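Long-range contacts in spike protein P5 (Enterobacteria phage PRD1, PDB 1YQ5), which forms, as a homotrimer together with P31 and P2, the spike complexes at the five-fold vertices of the capsid and is essential for viral infectivity: residues L9-S14 with S32-V37; N70-G75 with D127-S132. All coordinates share one frame; numbering follows the deposited sequence.

Contact 1. Residues L9-S14 with S32-V37; sequences LMYSTS and SGALTV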
ATOM      1  N   LEU A   9      10.887 -11.884  -3.044  1.00 13.06           N
ATOM      2  CA  LEU A   9      10.695 -13.321  -3.145  1.00 12.88           C
ATOM      3  C   LEU A   9       9.410 -13.723  -3.855  1.00 12.49           C
ATOM      4  O   LEU A   9       8.419 -12.989  -3.850  1.00 12.54           O
ATOM      5  CB  LEU A   9      10.669 -13.936  -1.742  1.00 13.56           C
ATOM      6  CG  LEU A   9      11.760 -13.541  -0.745  1.00 14.60           C
ATOM      7  CD1 LEU A   9      11.386 -14.046   0.639  1.00 13.67           C
ATOM      8  CD2 LEU A   9      13.099 -14.109  -1.190  1.00 15.70           C
HETATM    9  N   MSE A  10       9.447 -14.904  -4.463  1.00 12.10           N
HETATM   10  CA  MSE A  10       8.286 -15.466  -5.135  1.00 14.34           C
HETATM   11  C   MSE A  10       8.045 -16.776  -4.384  1.00 14.21           C
HETATM   12  O   MSE A  10       8.900 -17.667  -4.367  1.00 14.05           O
HETATM   13  CB  MSE A  10       8.582 -15.720  -6.615  1.00 15.51           C
HETATM   14  CG  MSE A  10       7.340 -16.014  -7.457  1.00 20.37           C
HETATM   15 SE   MSE A  10       6.699 -17.825  -7.226  1.00 29.84          SE
HETATM   16  CE  MSE A  10       8.044 -18.700  -8.314  1.00 24.19           C
ATOM     17  N   TYR A  11       6.879 -16.868  -3.757  1.00 14.52           N
ATOM     18  CA  TYR A  11       6.481 -18.008  -2.935  1.00 13.98           C
ATOM     19  C   TYR A  11       5.324 -18.766  -3.593  1.00 13.09           C
ATOM     20  O   TYR A  11       4.306 -18.171  -3.946  1.00 13.24           O
ATOM     21  CB  TYR A  11       6.051 -17.452  -1.575  1.00 13.76           C
ATOM     22  CG  TYR A  11       6.009 -18.409  -0.405  1.00 13.37           C
ATOM     23  CD1 TYR A  11       7.133 -19.143  -0.030  1.00 14.56           C
ATOM     24  CD2 TYR A  11       4.870 -18.495   0.397  1.00 13.46           C
ATOM     25  CE1 TYR A  11       7.125 -19.934   1.126  1.00 13.56           C
ATOM     26  CE2 TYR A  11       4.850 -19.279   1.551  1.00 12.28           C
ATOM     27  CZ  TYR A  11       5.980 -19.993   1.911  1.00 13.50           C
ATOM     28  OH  TYR A  11       5.971 -20.742   3.071  1.00 11.87           O
ATOM     29  N   SER A  12       5.488 -20.075  -3.760  1.00 12.37           N
ATOM     30  CA  SER A  12       4.456 -20.913  -4.377  1.00 12.48           C
ATOM     31  C   SER A  12       4.614 -22.340  -3.866  1.00 12.49           C
ATOM     32  O   SER A  12       5.542 -22.628  -3.114  1.00 11.86           O
ATOM     33  CB  SER A  12       4.617 -20.927  -5.896  1.00 13.83           C
ATOM     34  OG  SER A  12       5.793 -21.634  -6.259  1.00 10.64           O
ATOM     35  N   THR A  13       3.717 -23.233  -4.286  1.00 12.46           N
ATOM     36  CA  THR A  13       3.799 -24.628  -3.868  1.00 12.61           C
ATOM     37  C   THR A  13       5.093 -25.243  -4.396  1.00 14.36           C
ATOM     38  O   THR A  13       5.598 -26.219  -3.842  1.00 14.79           O
ATOM     39  CB  THR A  13       2.618 -25.463  -4.407  1.00 13.60           C
ATOM     40  OG1 THR A  13       2.576 -25.369  -5.836  1.00 10.80           O
ATOM     41  CG2 THR A  13       1.304 -24.973  -3.817  1.00 12.95           C
ATOM     42  N   SER A  14       5.626 -24.663  -5.470  1.00 13.15           N
ATOM     43  CA  SER A  14       6.865 -25.151  -6.074  1.00 14.06           C
ATOM     44  C   SER A  14       8.099 -24.478  -5.488  1.00 13.52           C
ATOM     45  O   SER A  14       9.219 -24.977  -5.640  1.00 13.01           O
ATOM     46  CB  SER A  14       6.849 -24.916  -7.587  1.00 13.79           C
ATOM     47  OG  SER A  14       5.789 -25.625  -8.200  1.00 13.92           O
ATOM     48  N   SER A  32      12.257 -20.080   3.762  1.00 14.28           N
ATOM     49  CA  SER A  32      13.577 -20.608   3.431  1.00 15.10           C
ATOM     50  C   SER A  32      13.651 -21.132   1.999  1.00 15.36           C
ATOM     51  O   SER A  32      14.674 -20.988   1.332  1.00 14.50           O
ATOM     52  CB  SER A  32      13.966 -21.725   4.406  1.00 14.76           C
ATOM     53  OG  SER A  32      13.061 -22.811   4.326  1.00 14.39           O
ATOM     54  N   GLY A  33      12.560 -21.725   1.529  1.00 15.24           N
ATOM     55  CA  GLY A  33      12.537 -22.269   0.182  1.00 15.48           C
ATOM     56  C   GLY A  33      11.980 -21.347  -0.885  1.00 15.13           C
ATOM     57  O   GLY A  33      11.805 -21.760  -2.030  1.00 13.93           O
ATOM     58  N   ALA A  34      11.693 -20.100  -0.523  1.00 13.77           N
ATOM     59  CA  ALA A  34      11.157 -19.148  -1.487  1.00 13.70           C
ATOM     60  C   ALA A  34      12.202 -18.824  -2.549  1.00 13.76           C
ATOM     61  O   ALA A  34      13.404 -18.875  -2.287  1.00 13.41           O
ATOM     62  CB  ALA A  34      10.722 -17.868  -0.778  1.00 14.78           C
ATOM     63  N   LEU A  35      11.740 -18.496  -3.751  1.00 13.63           N
ATOM     64  CA  LEU A  35      12.647 -18.147  -4.838  1.00 14.48           C
ATOM     65  C   LEU A  35      13.051 -16.683  -4.705  1.00 14.62           C
ATOM     66  O   LEU A  35      12.197 -15.802  -4.615  1.00 14.53           O
ATOM     67  CB  LEU A  35      11.963 -18.365  -6.194  1.00 13.25           C
ATOM     68  CG  LEU A  35      12.727 -17.885  -7.436  1.00 15.34           C
ATOM     69  CD1 LEU A  35      14.041 -18.646  -7.558  1.00 16.34           C
ATOM     70  CD2 LEU A  35      11.878 -18.098  -8.679  1.00 14.67           C
ATOM     71  N   THR A  36      14.351 -16.417  -4.682  1.00 13.83           N
ATOM     72  CA  THR A  36      14.812 -15.040  -4.580  1.00 15.55           C
ATOM     73  C   THR A  36      14.776 -14.402  -5.965  1.00 15.86           C
ATOM     74  O   THR A  36      15.503 -14.810  -6.869  1.00 15.54           O
ATOM     75  CB  THR A  36      16.239 -14.968  -4.005  1.00 16.27           C
ATOM     76  OG1 THR A  36      16.238 -15.526  -2.684  1.00 15.86           O
ATOM     77  CG2 THR A  36      16.722 -13.516  -3.935  1.00 16.32           C
ATOM     78  N   VAL A  37      13.909 -13.410  -6.128  1.00 15.04           N
ATOM     79  CA  VAL A  37      13.761 -12.713  -7.401  1.00 14.78           C
ATOM     80  C   VAL A  37      14.804 -11.611  -7.524  1.00 14.92           C
ATOM     81  O   VAL A  37      15.327 -11.350  -8.603  1.00 13.67           O
ATOM     82  CB  VAL A  37      12.360 -12.088  -7.519  1.00 15.14           C
ATOM     83  CG1 VAL A  37      12.257 -11.272  -8.802  1.00 16.29           C
ATOM     84  CG2 VAL A  37      11.308 -13.187  -7.497  1.00 16.58           C
TER
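Met10 and Leu35 both start out with CG anti to the backbone N (chi1 -167° and 173°), and the selenomethionine then bends twice more, which carries its methyl CE back to Leu35 CD2 at 3.9 Å. The two side chains lie obliquely across one another on the same face of the sheet. Val37 packs on the root of the same side chain, its CG2 3.8 Å from Met10 CB, and also touches Tyr108 of the second subunit.

Beneath them the main chains of Met10 and Leu35 form an antiparallel hydrogen-bonded pair. Met10 N bonds to Leu35 O at 2.9 Å and Leu35 N to Met10 O at 3.0 Å. Leu35 O has a further neighbour in Leu9 CA, a CA-H...O contact of 3.3 Å. Strand 35-40 joins strand 5-11 at one margin of a five-stranded antiparallel sheet, half of the β-jelly-roll of this C-terminal domain, whose family belongs to the C1q/TNF clan.

On the other face Leu9 pairs with Thr36 without hydrogen bonds. Leu9 CD2 comes 3.8 Å from Thr36 OG1, a hydroxyl oxygen that is hydrogen-bonded to Lys46. The buried methyl of Ala34 sits between Leu9 CB, 4.0 Å from Ala34 CB, and the Tyr11 ring, whose CD1 is 3.9 Å from that methyl in an oblique approach. At the far end of the ring Tyr11 OH is hydrogen-bonded to Asp30 O, while Phe29 meets the ring with the planes about 45° apart.

Contact 2. Residues N70-G75 with D127-S132; sequences NTVTTG and DGAALS
Val72 reaches across to the 127-132 loop with its branch carbon and both methyls. Its CB lies 4.0 Å from Leu131 CD2, so the contact begins at the branch point itself. From there CG1, anti to the backbone N (chi1 172°), lies next to Ala129, whose methyl CB it approaches to 4.3 Å, and it also borders Leu131 CD2. The other methyl, CG2, is 3.9 Å from Leu131 CD2 and closes to 3.7 Å on the carbonyl oxygen Ala130 O. A single leucine methyl therefore meets the whole fork of the valine, the two side chains crossing at about a right angle. Leu131 is buried, and it packs as well on Leu124 and Asn126 of strand 119-126 and on Tyr77.

Neither segment is regular structure: the loop 70-75 links strand 59-68 to strand 76-83, while the loop 127-132 links strand 119-126 to strand 135-142. Each loop passes from one five-stranded sheet of the jelly-roll to the other, and the valine-leucine contact joins the two crossings.

At the other end of the contact the backbones draw closest, with Gly75 CA 5.3 Å from Gly128 CA. The carboxylate of Asp127 comes up to Gly75, with OD1 3.4 Å from Gly75 CA. Gly75 has a positive phi (70°) and, as a glycine, lets the carboxylate oxygen lie this close to its CA. The same OD1 accepts a hydrogen bond from Asn76 N, the amide following Gly75, which ties the aspartate to the start of strand 76-83.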
ATOM      1  N   ASN A  70      -6.083 -17.702  -8.646  1.00 13.22           N
ATOM      2  CA  ASN A  70      -7.201 -17.603  -9.570  1.00 12.97           C
ATOM      3  C   ASN A  70      -8.328 -18.612  -9.456  1.00 13.95           C
ATOM      4  O   ASN A  70      -9.437 -18.337  -9.907  1.00 13.47           O
ATOM      5  CB  ASN A  70      -6.658 -17.575 -11.001  1.00 13.83           C
ATOM      6  CG  ASN A  70      -5.770 -16.371 -11.252  1.00 16.32           C
ATOM      7  OD1 ASN A  70      -5.443 -15.633 -10.320  1.00 16.43           O
ATOM      8  ND2 ASN A  70      -5.378 -16.162 -12.506  1.00 14.25           N
ATOM      9  N   THR A  71      -8.061 -19.766  -8.855  1.00 13.38           N
ATOM     10  CA  THR A  71      -9.088 -20.787  -8.697  1.00 14.64           C
ATOM     11  C   THR A  71      -9.930 -20.614  -7.432  1.00 15.38           C
ATOM     12  O   THR A  71     -10.826 -21.418  -7.160  1.00 16.39           O
ATOM     13  CB  THR A  71      -8.472 -22.193  -8.713  1.00 13.73           C
ATOM     14  OG1 THR A  71      -7.324 -22.226  -7.855  1.00 13.28           O
ATOM     15  CG2 THR A  71      -8.065 -22.560 -10.138  1.00 14.81           C
ATOM     16  N   VAL A  72      -9.633 -19.578  -6.652  1.00 13.95           N
ATOM     17  CA  VAL A  72     -10.405 -19.287  -5.445  1.00 14.41           C
ATOM     18  C   VAL A  72     -10.868 -17.846  -5.604  1.00 15.05           C
ATOM     19  O   VAL A  72     -10.104 -16.899  -5.396  1.00 14.33           O
ATOM     20  CB  VAL A  72      -9.560 -19.456  -4.160  1.00 14.95           C
ATOM     21  CG1 VAL A  72     -10.336 -18.955  -2.948  1.00 13.50           C
ATOM     22  CG2 VAL A  72      -9.211 -20.935  -3.969  1.00 14.02           C
ATOM     23  N   THR A  73     -12.131 -17.693  -5.984  1.00 14.60           N
ATOM     24  CA  THR A  73     -12.715 -16.384  -6.247  1.00 14.11           C
ATOM     25  C   THR A  73     -13.831 -15.998  -5.290  1.00 14.02           C
ATOM     26  O   THR A  73     -14.608 -15.092  -5.582  1.00 13.06           O
ATOM     27  CB  THR A  73     -13.293 -16.350  -7.664  1.00 15.27           C
ATOM     28  OG1 THR A  73     -14.299 -17.365  -7.773  1.00 16.48           O
ATOM     29  CG2 THR A  73     -12.202 -16.621  -8.698  1.00 16.10           C
ATOM     30  N   THR A  74     -13.911 -16.681  -4.155  1.00 14.69           N
ATOM     31  CA  THR A  74     -14.943 -16.399  -3.168  1.00 15.75           C
ATOM     32  C   THR A  74     -14.323 -16.067  -1.815  1.00 14.30           C
ATOM     33  O   THR A  74     -13.133 -16.283  -1.598  1.00 12.54           O
ATOM     34  CB  THR A  74     -15.883 -17.611  -2.994  1.00 16.63           C
ATOM     35  OG1 THR A  74     -15.107 -18.776  -2.692  1.00 17.83           O
ATOM     36  CG2 THR A  74     -16.674 -17.862  -4.270  1.00 20.26           C
ATOM     37  N   GLY A  75     -15.141 -15.541  -0.910  1.00 14.64           N
ATOM     38  CA  GLY A  75     -14.648 -15.192   0.410  1.00 15.39           C
ATOM     39  C   GLY A  75     -13.721 -13.990   0.377  1.00 14.37           C
ATOM     40  O   GLY A  75     -13.751 -13.189  -0.560  1.00 13.66           O
ATOM     41  N   ASP A 127     -10.535 -16.772   3.718  1.00 13.46           N
ATOM     42  CA  ASP A 127     -11.354 -17.162   4.858  1.00 13.77           C
ATOM     43  C   ASP A 127     -12.387 -18.248   4.581  1.00 14.12           C
ATOM     44  O   ASP A 127     -13.034 -18.732   5.507  1.00 12.16           O
ATOM     45  CB  ASP A 127     -12.048 -15.933   5.463  1.00 14.03           C
ATOM     46  CG  ASP A 127     -13.021 -15.271   4.501  1.00 14.30           C
ATOM     47  OD1 ASP A 127     -13.260 -15.811   3.402  1.00 13.65           O
ATOM     48  OD2 ASP A 127     -13.550 -14.197   4.854  1.00 12.79           O
ATOM     49  N   GLY A 128     -12.536 -18.643   3.320  1.00 14.06           N
ATOM     50  CA  GLY A 128     -13.518 -19.662   2.997  1.00 14.11           C
ATOM     51  C   GLY A 128     -13.005 -20.891   2.266  1.00 14.00           C
ATOM     52  O   GLY A 128     -13.756 -21.839   2.049  1.00 14.70           O
ATOM     53  N   ALA A 129     -11.734 -20.893   1.882  1.00 13.11           N
ATOM     54  CA  ALA A 129     -11.192 -22.042   1.167  1.00 13.25           C
ATOM     55  C   ALA A 129      -9.675 -22.117   1.232  1.00 14.15           C
ATOM     56  O   ALA A 129      -8.996 -21.104   1.402  1.00 15.08           O
ATOM     57  CB  ALA A 129     -11.647 -22.004  -0.288  1.00 13.98           C
ATOM     58  N   ALA A 130      -9.147 -23.329   1.093  1.00 14.30           N
ATOM     59  CA  ALA A 130      -7.705 -23.535   1.125  1.00 15.68           C
ATOM     60  C   ALA A 130      -7.094 -23.036  -0.180  1.00 15.32           C
ATOM     61  O   ALA A 130      -7.776 -22.964  -1.199  1.00 15.98           O
ATOM     62  CB  ALA A 130      -7.397 -25.014   1.317  1.00 17.21           C
ATOM     63  N   LEU A 131      -5.811 -22.685  -0.147  1.00 14.73           N
ATOM     64  CA  LEU A 131      -5.119 -22.206  -1.341  1.00 13.90           C
ATOM     65  C   LEU A 131      -4.038 -23.207  -1.733  1.00 13.57           C
ATOM     66  O   LEU A 131      -3.150 -23.504  -0.939  1.00 14.11           O
ATOM     67  CB  LEU A 131      -4.471 -20.844  -1.075  1.00 14.01           C
ATOM     68  CG  LEU A 131      -5.386 -19.718  -0.584  1.00 15.48           C
ATOM     69  CD1 LEU A 131      -4.559 -18.460  -0.353  1.00 16.09           C
ATOM     70  CD2 LEU A 131      -6.483 -19.461  -1.606  1.00 14.82           C
ATOM     71  N   SER A 132      -4.118 -23.734  -2.951  1.00 12.61           N
ATOM     72  CA  SER A 132      -3.126 -24.694  -3.420  1.00 13.50           C
ATOM     73  C   SER A 132      -2.691 -24.382  -4.848  1.00 14.42           C
ATOM     74  O   SER A 132      -2.128 -25.234  -5.533  1.00 15.12           O
ATOM     75  CB  SER A 132      -3.690 -26.117  -3.349  1.00 12.94           C
ATOM     76  OG  SER A 132      -4.817 -26.255  -4.193  1.00 13.45           O
TER

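In the fold
From the N terminus, strand 5-11 runs into a long irregular excursion that contact 1 closes when the chain returns as strand 35-40 beside it, in the sheet that also holds 135-142, 59-68 and 100-109. The chain then passes through strands 44-46 and 51-53 and along strand 59-68 before contact 2 opens at 70-75. That contact closes at 127-132, after strands 76-83, 86-93, 100-109 and 119-126. The two loops are in series, neither nested nor crossed: contact 1 joins neighbouring strands, contact 2 joins two inter-sheet connections at the surface. Their centres lie about 20 Å apart, yet they touch, Thr13 CG2 packing 3.8 Å from Ser132 O.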